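Local coordinates for RagB/SusD domain protein (Flavobacterium johnsoniae, PDB 5J90) that binds chitin and, as a SusD homolog, probably helps capture chitin chains at the outer membrane for uptake and breakdown, at residues A332-F337 against T422-A427. Residues are numbered along the deposited sequence; the frame is centred on the assembly and turned at random.
Sequences AAEAYF and TQKWIA
Phe337 lays one face of its ring against the backbone of the facing helix where Gln423 passes into Lys424, with Lys424 N 3.8 Å above the ring plane and offset toward its rim. CD2 of Phe337 comes to 3.5 Å from Lys424 CA, while CZ at the far end of the ring reaches Gln423 CB at 3.6 Å. The methyl of Ala427 sits at the ring's edge, 4.0 Å from Phe337 CE2, and one turn before Phe337, Ala333 CB meets the same methyl at 3.9 Å. A leucine in place of Phe337 would probably leave a gap beside Gln423 CB and Ala427 CB, where the flat ring now fills the interface. The contact joins helices 332-344 and 413-428, whose segments here run nearly antiparallel (169°), their axes 9.4 Å apart at closest approach, within the TPR-related SusD fold, whose regular structure is mostly helix; helix 353-368 adjoins the pair at Gln423 and Ala427. The Lys424 chain, with CG anti to the backbone N (chi1 -167°), runs extended past Phe337 CB toward Glu334, whose CG packs on its CE. The opposite charges do not touch: one water, 2.8 Å from both Lys424 NZ and Glu334 OE2, links them, and a second joins NZ to the carbonyl oxygen of Phe337. Direct salt bridges lead elsewhere, from Lys424 to Asp438 and from Glu334 to Arg209.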
ATOM      1  N   ALA A 332      -5.351  30.289   0.455  1.00  9.94           N
ATOM      2  CA  ALA A 332      -6.549  30.150  -0.355  1.00  8.70           C
ATOM      3  C   ALA A 332      -6.267  29.467  -1.699  1.00  8.85           C
ATOM      4  O   ALA A 332      -7.110  28.720  -2.200  1.00  8.49           O
ATOM      5  CB  ALA A 332      -7.206  31.519  -0.558  1.00 10.95           C
ATOM      6  N   ALA A 333      -5.099  29.707  -2.286  1.00  9.08           N
ATOM      7  CA  ALA A 333      -4.773  29.082  -3.571  1.00  8.57           C
ATOM      8  C   ALA A 333      -4.913  27.561  -3.513  1.00  8.82           C
ATOM      9  O   ALA A 333      -5.423  26.944  -4.451  1.00  8.98           O
ATOM     10  CB  ALA A 333      -3.376  29.468  -4.032  1.00  9.91           C
ATOM     11  N   GLU A 334      -4.485  26.963  -2.404  1.00  8.71           N
ATOM     12  CA  GLU A 334      -4.576  25.517  -2.245  1.00  9.14           C
ATOM     13  C   GLU A 334      -6.017  25.032  -2.356  1.00  8.91           C
ATOM     14  O   GLU A 334      -6.269  23.969  -2.914  1.00  8.27           O
ATOM     15  CB  GLU A 334      -3.997  25.078  -0.895  1.00  8.88           C
ATOM     16  CG  GLU A 334      -4.126  23.567  -0.685  1.00  8.92           C
ATOM     17  CD  GLU A 334      -3.517  23.050   0.603  1.00 10.14           C
ATOM     18  OE1 GLU A 334      -2.709  23.764   1.237  1.00 10.89           O
ATOM     19  OE2 GLU A 334      -3.848  21.901   0.974  1.00  9.87           O
ATOM     20  N   ALA A 335      -6.966  25.794  -1.819  1.00  7.97           N
ATOM     21  CA  ALA A 335      -8.368  25.402  -1.921  1.00  9.06           C
ATOM     22  C   ALA A 335      -8.820  25.311  -3.384  1.00  8.78           C
ATOM     23  O   ALA A 335      -9.567  24.394  -3.751  1.00  9.42           O
ATOM     24  CB  ALA A 335      -9.247  26.359  -1.134  1.00  9.99           C
ATOM     25  N   TYR A 336      -8.376  26.250  -4.218  1.00  8.91           N
ATOM     26  CA  TYR A 336      -8.697  26.191  -5.639  1.00  8.81           C
ATOM     27  C   TYR A 336      -8.059  24.990  -6.321  1.00  8.40           C
ATOM     28  O   TYR A 336      -8.698  24.347  -7.158  1.00  8.86           O
ATOM     29  CB  TYR A 336      -8.274  27.477  -6.352  1.00  8.72           C
ATOM     30  CG  TYR A 336      -9.158  28.660  -6.030  1.00  8.81           C
ATOM     31  CD1 TYR A 336      -8.765  29.613  -5.098  1.00  9.40           C
ATOM     32  CD2 TYR A 336     -10.398  28.814  -6.653  1.00 10.64           C
ATOM     33  CE1 TYR A 336      -9.574  30.705  -4.803  1.00 10.60           C
ATOM     34  CE2 TYR A 336     -11.213  29.892  -6.357  1.00 11.00           C
ATOM     35  CZ  TYR A 336     -10.799  30.827  -5.434  1.00 10.67           C
ATOM     36  OH  TYR A 336     -11.619  31.895  -5.145  1.00 12.83           O
ATOM     37  N   PHE A 337      -6.809  24.671  -5.983  1.00  8.10           N
ATOM     38  CA  PHE A 337      -6.138  23.539  -6.617  1.00  8.67           C
ATOM     39  C   PHE A 337      -6.696  22.200  -6.132  1.00  8.55           C
ATOM     40  O   PHE A 337      -6.723  21.227  -6.890  1.00  9.01           O
ATOM     41  CB  PHE A 337      -4.622  23.619  -6.422  1.00  8.79           C
ATOM     42  CG  PHE A 337      -3.989  24.825  -7.079  1.00  8.25           C
ATOM     43  CD1 PHE A 337      -4.191  25.084  -8.432  1.00  9.39           C
ATOM     44  CD2 PHE A 337      -3.213  25.707  -6.344  1.00  8.93           C
ATOM     45  CE1 PHE A 337      -3.614  26.207  -9.041  1.00 10.51           C
ATOM     46  CE2 PHE A 337      -2.642  26.822  -6.950  1.00  9.39           C
ATOM     47  CZ  PHE A 337      -2.839  27.064  -8.295  1.00 10.46           C
ATOM     48  N   THR A 422       1.760  21.180  -9.957  1.00  9.36           N
ATOM     49  CA  THR A 422       2.912  22.075 -10.129  1.00  9.23           C
ATOM     50  C   THR A 422       2.572  23.478  -9.617  1.00  8.81           C
ATOM     51  O   THR A 422       3.340  24.076  -8.858  1.00  8.88           O
ATOM     52  CB  THR A 422       3.352  22.155 -11.607  1.00 10.22           C
ATOM     53  OG1 THR A 422       3.822  20.871 -12.032  1.00 10.90           O
ATOM     54  CG2 THR A 422       4.471  23.178 -11.792  1.00 10.71           C
ATOM     55  N   GLN A 423       1.407  23.986 -10.006  1.00 10.04           N
ATOM     56  CA  GLN A 423       1.000  25.320  -9.570  1.00  9.33           C
ATOM     57  C   GLN A 423       0.702  25.356  -8.071  1.00 10.21           C
ATOM     58  O   GLN A 423       0.993  26.339  -7.385  1.00 10.12           O
ATOM     59  CB  GLN A 423      -0.168  25.821 -10.416  1.00  9.66           C
ATOM     60  CG  GLN A 423       0.284  26.200 -11.827  1.00 10.81           C
ATOM     61  CD  GLN A 423       1.350  27.290 -11.823  1.00 11.20           C
ATOM     62  OE1 GLN A 423       1.275  28.250 -11.053  1.00 11.34           O
ATOM     63  NE2 GLN A 423       2.353  27.142 -12.691  1.00 12.25           N
ATOM     64  N   LYS A 424       0.154  24.261  -7.558  1.00  9.33           N
ATOM     65  CA  LYS A 424      -0.102  24.124  -6.132  1.00  8.07           C
ATOM     66  C   LYS A 424       1.219  24.163  -5.353  1.00  8.80           C
ATOM     67  O   LYS A 424       1.350  24.858  -4.331  1.00  9.61           O
ATOM     68  CB  LYS A 424      -0.815  22.788  -5.922  1.00  9.94           C
ATOM     69  CG  LYS A 424      -1.438  22.578  -4.575  1.00  9.49           C
ATOM     70  CD  LYS A 424      -2.162  21.225  -4.608  1.00  9.86           C
ATOM     71  CE  LYS A 424      -2.832  20.911  -3.304  1.00 10.25           C
ATOM     72  NZ  LYS A 424      -3.165  19.456  -3.274  1.00  9.60           N
ATOM     73  N   TRP A 425       2.202  23.431  -5.859  1.00  8.15           N
ATOM     74  CA  TRP A 425       3.533  23.371  -5.272  1.00  8.66           C
ATOM     75  C   TRP A 425       4.177  24.768  -5.243  1.00  9.62           C
ATOM     76  O   TRP A 425       4.706  25.187  -4.213  1.00  9.43           O
ATOM     77  CB  TRP A 425       4.351  22.362  -6.074  1.00  8.55           C
ATOM     78  CG  TRP A 425       5.786  22.090  -5.675  1.00  8.90           C
ATOM     79  CD1 TRP A 425       6.232  21.137  -4.800  1.00  8.87           C
ATOM     80  CD2 TRP A 425       6.961  22.691  -6.240  1.00  9.02           C
ATOM     81  NE1 TRP A 425       7.604  21.136  -4.754  1.00  8.68           N
ATOM     82  CE2 TRP A 425       8.080  22.088  -5.624  1.00  8.35           C
ATOM     83  CE3 TRP A 425       7.176  23.699  -7.191  1.00 10.27           C
ATOM     84  CZ2 TRP A 425       9.392  22.441  -5.938  1.00  9.60           C
ATOM     85  CZ3 TRP A 425       8.485  24.058  -7.493  1.00 10.38           C
ATOM     86  CH2 TRP A 425       9.574  23.431  -6.869  1.00  9.89           C
ATOM     87  N   ILE A 426       4.106  25.503  -6.350  1.00  9.15           N
ATOM     88  CA  ILE A 426       4.673  26.855  -6.346  1.00 10.42           C
ATOM     89  C   ILE A 426       3.959  27.739  -5.317  1.00  9.67           C
ATOM     90  O   ILE A 426       4.607  28.454  -4.549  1.00  9.65           O
ATOM     91  CB  ILE A 426       4.635  27.532  -7.741  1.00  8.92           C
ATOM     92  CG1 ILE A 426       5.465  26.739  -8.750  1.00  9.81           C
ATOM     93  CG2 ILE A 426       5.161  28.977  -7.649  1.00 10.21           C
ATOM     94  CD1 ILE A 426       5.259  27.179 -10.209  1.00 12.61           C
ATOM     95  N   ALA A 427       2.629  27.694  -5.302  1.00  8.82           N
ATOM     96  CA  ALA A 427       1.841  28.550  -4.422  1.00  9.14           C
ATOM     97  C   ALA A 427       2.088  28.298  -2.933  1.00 10.30           C
ATOM     98  O   ALA A 427       1.971  29.219  -2.121  1.00 10.42           O
ATOM     99  CB  ALA A 427       0.349  28.420  -4.749  1.00  9.72           C
TER
HETATM  100  O   HOH W   1      -3.422  19.532  -0.444  1.00 10.06           O
HETATM  101  O   HOH W   2      -5.074  19.014  -5.446  1.00  9.56           O